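Local structure of sensor protein CpxA (Vibrio parahaemolyticus, 3V67) at residues E15-I20 against G106-V111; R57-F60 against N66-T69; L78-N83 against G100-A105; E89-P94 against E116-V121. The protein is the periplasmic sensor domain of a membrane-bound histidine kinase, which probably detects envelope signals and passes them on by ATP-dependent phosphorylation of a histidine. One frame throughout, in Å; residues are numbered along the deposited sequence.

Contact 1: residues E15-I20 against G106-V111; sequences EHYQRI and GPVPIV
Ile20 lays its CG2 methyl over the forked end of Val108, touching both branches: CG2 of Ile20 stands 3.8 Å from CG2 of Val108 and nearly as close to CG1. With CG1 of Ile20 beside its backbone N (chi1 -68°), the ethyl arm is directed toward Ala105 of the same strand, and CG2 is turned to the valine.

Tyr17, one helical turn earlier, reaches the same valine from its flank. The CE1 corner of the ring lies 4.1 Å from Val108 CG1, set obliquely to the ring, and the tyrosine and valine side chains run alongside each other, pointing opposite ways. Val108 CG1 is thus shared between the isoleucine methyl and the tyrosine ring.

This is helix 14-30 lying on the antiparallel sheet of the PAS fold, with strand 102-112 beneath it. Met119 on the neighbouring strand touches both Ile20 and Val108, while Ile21 and Arg24 of the helix cover more of the valine. The polar bonds sit further along, where Arg24 meets the carbonyl O of Pro109.

No hydrogen bond passes between 15-20 and 106-111, so methyl and ring contacts alone join them here, and shape and burial rather than bond direction set their fit.

Contact 2: residues R57-F60 against N66-T69; sequences RVFF and NVLT
Phe60 and Leu68 meet through their backbones: the amide N of Leu68 gives a hydrogen bond of 2.8 Å to the carbonyl O of Phe60. The bond is nearly straight at hydrogen, 171°. The same oxygen receives a CA-H contact from Val67, whose CA is 3.5 Å away. On the other side of this pairing a water stands in for a direct bond, donating to Leu68 O at 2.8 Å and accepting weakly from Phe60 N.

Apolar contacts are looser. The CB atoms of Phe60 and Leu68 are 4.3 Å apart, while the Phe60 ring turns from its partner strand toward Met119 and Ile110. Val67 CG1 comes obliquely to the Phe59 ring, 4.4 Å from CD1.

Among the polar side chains, Arg57 is stretched out from CG to NE, with CG opposite the backbone N (chi1 170°), and this brings its guanidinium past the CZ end of the Phe59 ring. CZ of Phe59 lies 3.2 Å above the guanidinium plane, toward its rim. Thr69 OG1 is at the guanidinium edge, 3.6 Å from NH2, too far to count as a bond; Thr69 OG1 is hydrogen-bonded to Glu45, and Arg57 NH1 to Gln77.

These strands form a beta hairpin at the border of the sheet. With one direct bond and one water bridge, the pairing is partly hydrated, and strand 67-68 is joined less closely than a fully bonded neighbour would be.

Contact 3: residues L78-N83 against G100-A105; sequences LRAMQN and GRYMIA
Ile104 points its two branches at different parts of helix 75-87. CG1 sits beside the backbone N (chi1 -73°) and the chain continues extended, which drives CD1 against the helix surface itself: it is 3.6 Å from Ala80 CB and 3.5 Å from the backbone N of Met81. The small alanine side chain lets the isoleucine tip come right up to the main chain of the helix.

The other branch, CG2, meets Met81. That side chain does not start out toward the strand; it bends at both chi2 and chi3, and the hook brings its terminal methyl to it. CE of Met81 ends 3.5 Å from Ile104 CG2, and the two side chains cross at a slant.

Helix 75-87 and strand 102-112 belong to the PAS fold, and this helix packs on the sheet face bearing Tyr102 and Ile104. The axes of the short segments 78-83 and 102-105 pass 9.4 Å apart, their directions differing by 38°, so the helix runs askew over the strand.

Tyr102 approaches Ala80 differently. Its ring presents an edge, with CD2 4.4 Å from Ala80 CB and the methyl near the ring plane. The same tyrosine also reaches Arg57 and Phe59, and Met81 touches Phe59 and Val67, so the helix lies over strand 102-112 and the hairpin together. Tyr99 covers Ala80 from strand 95-99.

Contact 4: residues E89-P94 against E116-V121; sequences EDYNKP and ELLMYV
A type I beta turn, Asp90 to Lys93, lies in the loop that leads from helix 75-87 to strand 95-99 of the PAS fold, and through Tyr91 it reaches across to strand 115-124. The Tyr91 ring meets Leu118 with its edge: the CD1 methyl of Leu118 lies in the ring plane, 3.5 Å from Tyr91 CD1 and 3.6 Å from CE1. The leucine side chain stands roughly perpendicular to that of the tyrosine. CG of Tyr91 sits beside its own backbone N (chi1 -82°), and this directs the ring out of the turn, edge first, to the leucine methyl.

Tyr120 also comes near, its OH 4.4 Å from Tyr91 CE1, but that hydroxyl is hydrogen-bonded to Ser61. Pro107 lies against both Leu118 and Tyr120, and Tyr63 adds to the cover of Leu118.

The turn is held from within. Asp90 OD1 accepts the backbone N of Asn92 at 2.8 Å, forming an Asx turn; the amide arrives on the anti side of the carboxylate, 29° out of its plane. Asp90 O takes the longer bond from Lys93 N.

Polar bonds thus shape the turn, whereas its grip on 116-121 is purely van der Waals, resting mainly on one methyl against a ring edge.

From the N terminus, helix 14-30 opens contact 1, which closes only at strand 102-112, so the loop it spans contains contacts 2 and 3. Contact 2 closes first, over the short hairpin 57-61 and 67-68. Contact 3 then opens in helix 75-87 and closes at the start of strand 102-112. Contact 4 opens inside that span and closes later, on strand 115-124, so it crosses both contact 3 and contact 1. Contacts 1 and 4 are joined by backbone bonds between 106-111 and 116-121, contacts 2 and 4 by Phe59 with Tyr120. Together they tie two helices and a loop to one antiparallel sheet, of which the hairpin forms the border.

Contact 1: residues E15-I20 against G106-V111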
loop_
_atom_site.group_PDB
_atom_site.type_symbol
_atom_site.label_atom_id
_atom_site.label_comp_id
_atom_site.label_asym_id
_atom_site.label_seq_id
_atom_site.Cartn_x
_atom_site.Cartn_y
_atom_site.Cartn_z
ATOM N N GLU A 15 -8.656 4.762 0.675
ATOM C CA GLU A 15 -9.473 4.876 -0.528
ATOM C C GLU A 15 -10.122 3.539 -0.869
ATOM O O GLU A 15 -11.306 3.477 -1.212
ATOM C CB GLU A 15 -8.634 5.380 -1.706
ATOM C CG GLU A 15 -7.289 4.677 -1.878
ATOM C CD GLU A 15 -6.171 5.338 -1.089
ATOM O OE1 GLU A 15 -6.353 6.494 -0.652
ATOM O OE2 GLU A 15 -5.111 4.702 -0.908
ATOM N N HIS A 16 -9.337 2.472 -0.760
ATOM C CA HIS A 16 -9.830 1.129 -1.018
ATOM C C HIS A 16 -10.903 0.748 -0.007
ATOM O O HIS A 16 -11.964 0.258 -0.384
ATOM C CB HIS A 16 -8.682 0.114 -1.001
ATOM C CG HIS A 16 -7.729 0.255 -2.148
ATOM N ND1 HIS A 16 -6.916 -0.775 -2.571
ATOM C CD2 HIS A 16 -7.457 1.304 -2.960
ATOM C CE1 HIS A 16 -6.187 -0.368 -3.594
ATOM N NE2 HIS A 16 -6.496 0.891 -3.852
ATOM N N TYR A 17 -10.631 0.983 1.275
ATOM C CA TYR A 17 -11.589 0.646 2.322
ATOM C C TYR A 17 -12.891 1.435 2.182
ATOM O O TYR A 17 -13.983 0.877 2.309
ATOM C CB TYR A 17 -10.986 0.854 3.713
ATOM C CG TYR A 17 -11.998 0.690 4.826
ATOM C CD1 TYR A 17 -12.401 -0.571 5.249
ATOM C CD2 TYR A 17 -12.563 1.798 5.445
ATOM C CE1 TYR A 17 -13.333 -0.721 6.262
ATOM C CE2 TYR A 17 -13.493 1.657 6.457
ATOM C CZ TYR A 17 -13.874 0.398 6.861
ATOM O OH TYR A 17 -14.800 0.259 7.868
ATOM N N GLN A 18 -12.762 2.733 1.926
ATOM C CA GLN A 18 -13.909 3.606 1.691
ATOM C C GLN A 18 -14.744 3.091 0.521
ATOM O O GLN A 18 -15.977 3.014 0.606
ATOM C CB GLN A 18 -13.433 5.037 1.426
ATOM C CG GLN A 18 -14.322 5.845 0.489
ATOM C CD GLN A 18 -15.536 6.435 1.184
ATOM O OE1 GLN A 18 -16.464 5.713 1.548
ATOM N NE2 GLN A 18 -15.536 7.757 1.367
ATOM N N ARG A 19 -14.060 2.713 -0.556
ATOM C CA ARG A 19 -14.727 2.130 -1.712
ATOM C C ARG A 19 -15.501 0.874 -1.326
ATOM O O ARG A 19 -16.682 0.754 -1.637
ATOM C CB ARG A 19 -13.720 1.804 -2.811
ATOM C CG ARG A 19 -14.334 1.072 -3.990
ATOM C CD ARG A 19 -15.405 1.917 -4.670
ATOM N NE ARG A 19 -14.896 2.587 -5.863
ATOM C CZ ARG A 19 -14.369 3.808 -5.873
ATOM N NH1 ARG A 19 -14.278 4.507 -4.750
ATOM N NH2 ARG A 19 -13.932 4.330 -7.011
ATOM N N ILE A 20 -14.826 -0.048 -0.645
ATOM C CA ILE A 20 -15.433 -1.294 -0.181
ATOM C C ILE A 20 -16.704 -1.037 0.622
ATOM O O ILE A 20 -17.720 -1.711 0.435
ATOM C CB ILE A 20 -14.445 -2.104 0.682
ATOM C CG1 ILE A 20 -13.287 -2.616 -0.175
ATOM C CG2 ILE A 20 -15.149 -3.267 1.366
ATOM C CD1 ILE A 20 -12.203 -3.313 0.618
ATOM N N GLY A 106 -10.850 -7.661 3.738
ATOM C CA GLY A 106 -12.070 -7.835 4.510
ATOM C C GLY A 106 -11.790 -8.253 5.945
ATOM O O GLY A 106 -10.640 -8.258 6.381
ATOM N N PRO A 107 -12.844 -8.606 6.694
ATOM C CA PRO A 107 -14.234 -8.579 6.246
ATOM C C PRO A 107 -14.888 -7.248 6.572
ATOM O O PRO A 107 -14.397 -6.535 7.451
ATOM C CB PRO A 107 -14.878 -9.660 7.109
ATOM C CG PRO A 107 -14.143 -9.563 8.403
ATOM C CD PRO A 107 -12.716 -9.209 8.035
ATOM N N VAL A 108 -15.980 -6.923 5.885
ATOM C CA VAL A 108 -16.844 -5.823 6.313
ATOM C C VAL A 108 -18.255 -6.360 6.515
ATOM O O VAL A 108 -18.725 -7.174 5.728
ATOM C CB VAL A 108 -16.854 -4.635 5.311
ATOM C CG1 VAL A 108 -15.471 -4.001 5.225
ATOM C CG2 VAL A 108 -17.331 -5.073 3.935
ATOM N N PRO A 109 -18.933 -5.925 7.585
ATOM C CA PRO A 109 -20.279 -6.448 7.837
ATOM C C PRO A 109 -21.250 -6.105 6.714
ATOM O O PRO A 109 -21.136 -5.047 6.101
ATOM C CB PRO A 109 -20.692 -5.748 9.133
ATOM C CG PRO A 109 -19.802 -4.548 9.231
ATOM C CD PRO A 109 -18.509 -4.960 8.614
ATOM N N ILE A 110 -22.186 -7.007 6.441
ATOM C CA ILE A 110 -23.205 -6.756 5.433
ATOM C C ILE A 110 -24.501 -7.462 5.810
ATOM O O ILE A 110 -24.483 -8.493 6.471
ATOM C CB ILE A 110 -22.734 -7.186 4.021
ATOM C CG1 ILE A 110 -23.599 -6.534 2.936
ATOM C CG2 ILE A 110 -22.718 -8.706 3.887
ATOM C CD1 ILE A 110 -23.128 -6.810 1.519
ATOM N N VAL A 111 -25.629 -6.884 5.417
ATOM C CA VAL A 111 -26.918 -7.501 5.687
ATOM C C VAL A 111 -27.622 -7.830 4.380
ATOM O O VAL A 111 -27.987 -6.935 3.614
ATOM C CB VAL A 111 -27.827 -6.597 6.539
ATOM C CG1 VAL A 111 -29.200 -7.231 6.699
ATOM C CG2 VAL A 111 -27.192 -6.329 7.898
#

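Contact 2: residues R57-F60 against N66-T69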
loop_
_atom_site.group_PDB
_atom_site.type_symbol
_atom_site.label_atom_id
_atom_site.label_comp_id
_atom_site.label_asym_id
_atom_site.label_seq_id
_atom_site.Cartn_x
_atom_site.Cartn_y
_atom_site.Cartn_z
ATOM N N ARG A 57 -13.559 -9.264 -7.393
ATOM C CA ARG A 57 -14.563 -10.269 -7.096
ATOM C C ARG A 57 -15.046 -10.167 -5.653
ATOM O O ARG A 57 -14.249 -10.147 -4.725
ATOM C CB ARG A 57 -13.997 -11.663 -7.351
ATOM C CG ARG A 57 -14.892 -12.766 -6.844
ATOM C CD ARG A 57 -14.397 -14.132 -7.254
ATOM N NE ARG A 57 -15.248 -15.171 -6.687
ATOM C CZ ARG A 57 -15.012 -16.473 -6.793
ATOM N NH1 ARG A 57 -13.943 -16.903 -7.451
ATOM N NH2 ARG A 57 -15.845 -17.345 -6.238
ATOM N N VAL A 58 -16.359 -10.111 -5.468
ATOM C CA VAL A 58 -16.928 -10.035 -4.129
ATOM C C VAL A 58 -17.184 -11.424 -3.540
ATOM O O VAL A 58 -17.843 -12.255 -4.161
ATOM C CB VAL A 58 -18.227 -9.207 -4.121
ATOM C CG1 VAL A 58 -18.902 -9.295 -2.769
ATOM C CG2 VAL A 58 -17.929 -7.755 -4.479
ATOM N N PHE A 59 -16.639 -11.670 -2.350
ATOM C CA PHE A 59 -16.863 -12.923 -1.633
ATOM C C PHE A 59 -17.714 -12.671 -0.393
ATOM O O PHE A 59 -17.806 -11.546 0.092
ATOM C CB PHE A 59 -15.544 -13.528 -1.158
ATOM C CG PHE A 59 -14.739 -14.209 -2.232
ATOM C CD1 PHE A 59 -14.889 -15.565 -2.479
ATOM C CD2 PHE A 59 -13.793 -13.504 -2.959
ATOM C CE1 PHE A 59 -14.123 -16.197 -3.442
ATOM C CE2 PHE A 59 -13.027 -14.132 -3.925
ATOM C CZ PHE A 59 -13.193 -15.479 -4.165
ATOM N N PHE A 60 -18.305 -13.734 0.137
ATOM C CA PHE A 60 -19.096 -13.636 1.351
ATOM C C PHE A 60 -18.762 -14.765 2.310
ATOM O O PHE A 60 -18.302 -15.823 1.894
ATOM C CB PHE A 60 -20.591 -13.663 1.024
ATOM C CG PHE A 60 -21.055 -12.477 0.228
ATOM C CD1 PHE A 60 -21.294 -11.265 0.851
ATOM C CD2 PHE A 60 -21.251 -12.573 -1.141
ATOM C CE1 PHE A 60 -21.716 -10.167 0.124
ATOM C CE2 PHE A 60 -21.677 -11.484 -1.871
ATOM C CZ PHE A 60 -21.911 -10.277 -1.236
ATOM N N ASN A 66 -17.445 -19.910 7.492
ATOM C CA ASN A 66 -17.784 -20.585 6.243
ATOM C C ASN A 66 -17.933 -19.619 5.067
ATOM O O ASN A 66 -18.695 -18.660 5.143
ATOM C CB ASN A 66 -19.056 -21.422 6.418
ATOM C CG ASN A 66 -19.093 -22.153 7.751
ATOM O OD1 ASN A 66 -18.368 -23.126 7.964
ATOM N ND2 ASN A 66 -19.944 -21.684 8.656
ATOM N N VAL A 67 -17.197 -19.874 3.987
ATOM C CA VAL A 67 -17.305 -19.072 2.771
ATOM C C VAL A 67 -18.596 -19.414 2.028
ATOM O O VAL A 67 -18.910 -20.586 1.829
ATOM C CB VAL A 67 -16.095 -19.301 1.828
ATOM C CG1 VAL A 67 -16.254 -18.503 0.540
ATOM C CG2 VAL A 67 -14.797 -18.929 2.524
ATOM N N LEU A 68 -19.343 -18.390 1.624
ATOM C CA LEU A 68 -20.605 -18.593 0.923
ATOM C C LEU A 68 -20.498 -18.149 -0.524
ATOM O O LEU A 68 -20.351 -16.964 -0.807
ATOM C CB LEU A 68 -21.725 -17.811 1.598
ATOM C CG LEU A 68 -21.875 -18.010 3.100
ATOM C CD1 LEU A 68 -23.039 -17.187 3.631
ATOM C CD2 LEU A 68 -22.056 -19.483 3.427
ATOM N N THR A 69 -20.584 -19.107 -1.440
ATOM C CA THR A 69 -20.501 -18.816 -2.867
ATOM C C THR A 69 -21.076 -19.958 -3.689
ATOM O O THR A 69 -21.078 -21.103 -3.245
ATOM C CB THR A 69 -19.038 -18.537 -3.296
ATOM O OG1 THR A 69 -19.004 -18.056 -4.647
ATOM C CG2 THR A 69 -18.199 -19.805 -3.178
HETATM O O HOH W 1 -18.692 -15.434 -2.428
#

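Contact 3: residues L78-N83 against G100-A105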
loop_
_atom_site.group_PDB
_atom_site.type_symbol
_atom_site.label_atom_id
_atom_site.label_comp_id
_atom_site.label_asym_id
_atom_site.label_seq_id
_atom_site.Cartn_x
_atom_site.Cartn_y
_atom_site.Cartn_z
ATOM N N LEU A 78 -10.792 -19.174 -4.699
ATOM C CA LEU A 78 -11.588 -19.824 -3.666
ATOM C C LEU A 78 -10.710 -20.315 -2.513
ATOM O O LEU A 78 -11.050 -20.137 -1.336
ATOM C CB LEU A 78 -12.380 -20.980 -4.278
ATOM C CG LEU A 78 -13.643 -21.442 -3.556
ATOM C CD1 LEU A 78 -14.147 -20.372 -2.601
ATOM C CD2 LEU A 78 -14.711 -21.788 -4.582
ATOM N N ARG A 79 -9.581 -20.930 -2.860
ATOM C CA ARG A 79 -8.602 -21.359 -1.866
ATOM C C ARG A 79 -8.096 -20.169 -1.057
ATOM O O ARG A 79 -8.062 -20.203 0.181
ATOM C CB ARG A 79 -7.422 -22.055 -2.545
ATOM C CG ARG A 79 -7.549 -23.566 -2.640
ATOM C CD ARG A 79 -7.923 -24.013 -4.040
ATOM N NE ARG A 79 -7.004 -23.483 -5.043
ATOM C CZ ARG A 79 -6.754 -24.071 -6.208
ATOM N NH1 ARG A 79 -7.347 -25.217 -6.512
ATOM N NH2 ARG A 79 -5.905 -23.519 -7.065
ATOM N N ALA A 80 -7.706 -19.116 -1.771
ATOM C CA ALA A 80 -7.206 -17.904 -1.139
ATOM C C ALA A 80 -8.242 -17.318 -0.185
ATOM O O ALA A 80 -7.913 -16.945 0.941
ATOM C CB ALA A 80 -6.813 -16.878 -2.196
ATOM N N MET A 81 -9.494 -17.252 -0.633
ATOM C CA MET A 81 -10.566 -16.718 0.205
ATOM C C MET A 81 -10.779 -17.543 1.467
ATOM O O MET A 81 -10.875 -16.987 2.561
ATOM C CB MET A 81 -11.881 -16.598 -0.569
ATOM C CG MET A 81 -13.064 -16.179 0.302
ATOM S SD MET A 81 -12.761 -14.703 1.305
ATOM C CE MET A 81 -12.293 -13.521 0.056
ATOM N N GLN A 82 -10.854 -18.862 1.315
ATOM C CA GLN A 82 -11.030 -19.740 2.469
ATOM C C GLN A 82 -9.914 -19.536 3.485
ATOM O O GLN A 82 -10.167 -19.348 4.689
ATOM C CB GLN A 82 -11.081 -21.204 2.032
ATOM C CG GLN A 82 -10.989 -22.205 3.178
ATOM C CD GLN A 82 -12.259 -22.289 4.012
ATOM O OE1 GLN A 82 -13.183 -21.490 3.853
ATOM N NE2 GLN A 82 -12.311 -23.271 4.905
ATOM N N ASN A 83 -8.679 -19.565 2.990
ATOM C CA ASN A 83 -7.527 -19.317 3.841
ATOM C C ASN A 83 -7.645 -17.986 4.575
ATOM O O ASN A 83 -7.395 -17.915 5.778
ATOM C CB ASN A 83 -6.231 -19.359 3.033
ATOM C CG ASN A 83 -5.002 -19.167 3.899
ATOM O OD1 ASN A 83 -4.575 -18.042 4.150
ATOM N ND2 ASN A 83 -4.432 -20.271 4.370
ATOM N N GLY A 100 -0.010 -14.811 -3.597
ATOM C CA GLY A 100 0.673 -14.737 -4.873
ATOM C C GLY A 100 0.568 -13.328 -5.423
ATOM O O GLY A 100 1.277 -12.424 -4.986
ATOM N N ARG A 101 -0.333 -13.140 -6.378
ATOM C CA ARG A 101 -0.582 -11.825 -6.951
ATOM C C ARG A 101 -2.024 -11.409 -6.695
ATOM O O ARG A 101 -2.490 -10.399 -7.221
ATOM C CB ARG A 101 -0.302 -11.836 -8.456
ATOM C CG ARG A 101 1.172 -11.947 -8.824
ATOM C CD ARG A 101 1.838 -10.581 -8.886
ATOM N NE ARG A 101 3.207 -10.661 -9.392
ATOM C CZ ARG A 101 3.531 -10.663 -10.683
ATOM N NH1 ARG A 101 2.583 -10.595 -11.607
ATOM N NH2 ARG A 101 4.803 -10.739 -11.050
ATOM N N TYR A 102 -2.728 -12.192 -5.882
ATOM C CA TYR A 102 -4.140 -11.944 -5.612
ATOM C C TYR A 102 -4.364 -11.438 -4.190
ATOM O O TYR A 102 -4.275 -12.198 -3.229
ATOM C CB TYR A 102 -4.953 -13.216 -5.848
ATOM C CG TYR A 102 -6.446 -12.999 -5.950
ATOM C CD1 TYR A 102 -6.993 -12.294 -7.015
ATOM C CD2 TYR A 102 -7.311 -13.512 -4.991
ATOM C CE1 TYR A 102 -8.356 -12.097 -7.117
ATOM C CE2 TYR A 102 -8.678 -13.321 -5.086
ATOM C CZ TYR A 102 -9.194 -12.613 -6.151
ATOM O OH TYR A 102 -10.553 -12.420 -6.253
ATOM N N MET A 103 -4.653 -10.148 -4.068
ATOM C CA MET A 103 -4.917 -9.535 -2.772
ATOM C C MET A 103 -6.361 -9.762 -2.336
ATOM O O MET A 103 -7.284 -9.712 -3.150
ATOM C CB MET A 103 -4.640 -8.031 -2.830
ATOM C CG MET A 103 -4.724 -7.337 -1.480
ATOM S SD MET A 103 -3.238 -7.596 -0.497
ATOM C CE MET A 103 -2.114 -6.478 -1.317
ATOM N N ILE A 104 -6.555 -10.009 -1.047
ATOM C CA ILE A 104 -7.890 -10.189 -0.499
ATOM C C ILE A 104 -8.111 -9.294 0.711
ATOM O O ILE A 104 -7.313 -9.304 1.652
ATOM C CB ILE A 104 -8.139 -11.649 -0.109
ATOM C CG1 ILE A 104 -8.316 -12.499 -1.369
ATOM C CG2 ILE A 104 -9.360 -11.757 0.788
ATOM C CD1 ILE A 104 -8.630 -13.939 -1.090
ATOM N N ALA A 105 -9.195 -8.523 0.682
ATOM C CA ALA A 105 -9.476 -7.563 1.743
ATOM C C ALA A 105 -10.823 -7.811 2.418
ATOM O O ALA A 105 -11.814 -8.127 1.759
ATOM C CB ALA A 105 -9.410 -6.141 1.192
#

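Contact 4: residues E89-P94 against E116-V121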
loop_
_atom_site.group_PDB
_atom_site.type_symbol
_atom_site.label_atom_id
_atom_site.label_comp_id
_atom_site.label_asym_id
_atom_site.label_seq_id
_atom_site.Cartn_x
_atom_site.Cartn_y
_atom_site.Cartn_z
ATOM N N GLU A 89 -7.831 -12.614 12.471
ATOM C CA GLU A 89 -7.530 -12.531 13.892
ATOM C C GLU A 89 -8.601 -11.745 14.635
ATOM O O GLU A 89 -8.934 -12.061 15.776
ATOM C CB GLU A 89 -6.160 -11.892 14.106
ATOM C CG GLU A 89 -5.017 -12.699 13.519
ATOM C CD GLU A 89 -3.779 -11.862 13.294
ATOM O OE1 GLU A 89 -3.841 -10.637 13.530
ATOM O OE2 GLU A 89 -2.747 -12.425 12.875
ATOM N N ASP A 90 -9.143 -10.723 13.983
ATOM C CA ASP A 90 -10.175 -9.894 14.594
ATOM C C ASP A 90 -11.230 -9.497 13.565
ATOM O O ASP A 90 -10.932 -8.802 12.592
ATOM C CB ASP A 90 -9.546 -8.653 15.229
ATOM C CG ASP A 90 -10.510 -7.893 16.131
ATOM O OD1 ASP A 90 -11.726 -7.867 15.851
ATOM O OD2 ASP A 90 -10.041 -7.308 17.126
ATOM N N TYR A 91 -12.464 -9.928 13.800
ATOM C CA TYR A 91 -13.561 -9.679 12.868
ATOM C C TYR A 91 -14.055 -8.234 12.867
ATOM O O TYR A 91 -14.983 -7.891 12.134
ATOM C CB TYR A 91 -14.721 -10.638 13.147
ATOM C CG TYR A 91 -14.526 -12.003 12.530
ATOM C CD1 TYR A 91 -15.254 -12.389 11.416
ATOM C CD2 TYR A 91 -13.599 -12.896 13.047
ATOM C CE1 TYR A 91 -15.075 -13.632 10.841
ATOM C CE2 TYR A 91 -13.411 -14.140 12.474
ATOM C CZ TYR A 91 -14.154 -14.502 11.373
ATOM O OH TYR A 91 -13.974 -15.739 10.800
ATOM N N ASN A 92 -13.433 -7.390 13.681
ATOM C CA ASN A 92 -13.827 -5.990 13.772
ATOM C C ASN A 92 -12.843 -5.059 13.063
ATOM O O ASN A 92 -13.115 -3.869 12.895
ATOM C CB ASN A 92 -13.998 -5.580 15.236
ATOM C CG ASN A 92 -14.769 -4.284 15.394
ATOM O OD1 ASN A 92 -15.995 -4.260 15.284
ATOM N ND2 ASN A 92 -14.052 -3.197 15.661
ATOM N N LYS A 93 -11.703 -5.608 12.651
ATOM C CA LYS A 93 -10.714 -4.843 11.898
ATOM C C LYS A 93 -10.455 -5.463 10.529
ATOM O O LYS A 93 -9.836 -6.522 10.426
ATOM C CB LYS A 93 -9.400 -4.733 12.675
ATOM C CG LYS A 93 -9.435 -5.379 14.038
ATOM C CD LYS A 93 -9.440 -4.345 15.145
ATOM C CE LYS A 93 -8.046 -3.785 15.384
ATOM N NZ LYS A 93 -7.100 -4.833 15.862
ATOM N N PRO A 94 -10.940 -4.804 9.468
ATOM C CA PRO A 94 -10.682 -5.243 8.094
ATOM C C PRO A 94 -9.206 -5.116 7.749
ATOM O O PRO A 94 -8.590 -4.087 8.027
ATOM C CB PRO A 94 -11.497 -4.257 7.252
ATOM C CG PRO A 94 -12.539 -3.728 8.183
ATOM C CD PRO A 94 -11.866 -3.664 9.519
ATOM N N GLU A 116 -27.172 -11.462 8.824
ATOM C CA GLU A 116 -25.910 -10.769 9.061
ATOM C C GLU A 116 -24.722 -11.604 8.593
ATOM O O GLU A 116 -24.413 -12.656 9.161
ATOM C CB GLU A 116 -25.754 -10.410 10.540
ATOM C CG GLU A 116 -26.587 -9.221 10.979
ATOM C CD GLU A 116 -26.462 -8.946 12.467
ATOM O OE1 GLU A 116 -26.171 -9.896 13.225
ATOM O OE2 GLU A 116 -26.654 -7.783 12.879
ATOM N N LEU A 117 -24.060 -11.115 7.551
ATOM C CA LEU A 117 -22.937 -11.812 6.938
ATOM C C LEU A 117 -21.729 -10.892 6.832
ATOM O O LEU A 117 -21.750 -9.758 7.313
ATOM C CB LEU A 117 -23.323 -12.294 5.540
ATOM C CG LEU A 117 -24.615 -13.102 5.440
ATOM C CD1 LEU A 117 -24.942 -13.393 3.985
ATOM C CD2 LEU A 117 -24.505 -14.391 6.245
ATOM N N LEU A 118 -20.681 -11.387 6.184
ATOM C CA LEU A 118 -19.466 -10.611 5.989
ATOM C C LEU A 118 -19.057 -10.611 4.523
ATOM O O LEU A 118 -19.121 -11.638 3.847
ATOM C CB LEU A 118 -18.340 -11.163 6.864
ATOM C CG LEU A 118 -18.637 -11.134 8.364
ATOM C CD1 LEU A 118 -17.836 -12.198 9.084
ATOM C CD2 LEU A 118 -18.340 -9.752 8.938
ATOM N N MET A 119 -18.642 -9.446 4.042
ATOM C CA MET A 119 -18.260 -9.255 2.655
ATOM C C MET A 119 -16.753 -9.073 2.545
ATOM O O MET A 119 -16.108 -8.504 3.434
ATOM C CB MET A 119 -18.976 -8.035 2.067
ATOM C CG MET A 119 -18.912 -7.942 0.547
ATOM S SD MET A 119 -19.483 -6.354 -0.093
ATOM C CE MET A 119 -17.985 -5.387 0.043
ATOM N N TYR A 120 -16.203 -9.564 1.444
ATOM C CA TYR A 120 -14.778 -9.493 1.183
ATOM C C TYR A 120 -14.594 -9.123 -0.281
ATOM O O TYR A 120 -15.509 -9.297 -1.089
ATOM C CB TYR A 120 -14.122 -10.850 1.429
ATOM C CG TYR A 120 -14.406 -11.487 2.772
ATOM C CD1 TYR A 120 -13.463 -11.445 3.793
ATOM C CD2 TYR A 120 -15.601 -12.159 3.009
ATOM C CE1 TYR A 120 -13.708 -12.040 5.019
ATOM C CE2 TYR A 120 -15.858 -12.752 4.236
ATOM C CZ TYR A 120 -14.910 -12.692 5.234
ATOM O OH TYR A 120 -15.158 -13.281 6.452
ATOM N N VAL A 121 -13.414 -8.622 -0.624
ATOM C CA VAL A 121 -13.112 -8.287 -2.011
ATOM C C VAL A 121 -11.747 -8.834 -2.413
ATOM O O VAL A 121 -10.737 -8.542 -1.774
ATOM C CB VAL A 121 -13.155 -6.758 -2.258
ATOM C CG1 VAL A 121 -12.772 -6.442 -3.690
ATOM C CG2 VAL A 121 -14.535 -6.201 -1.950
#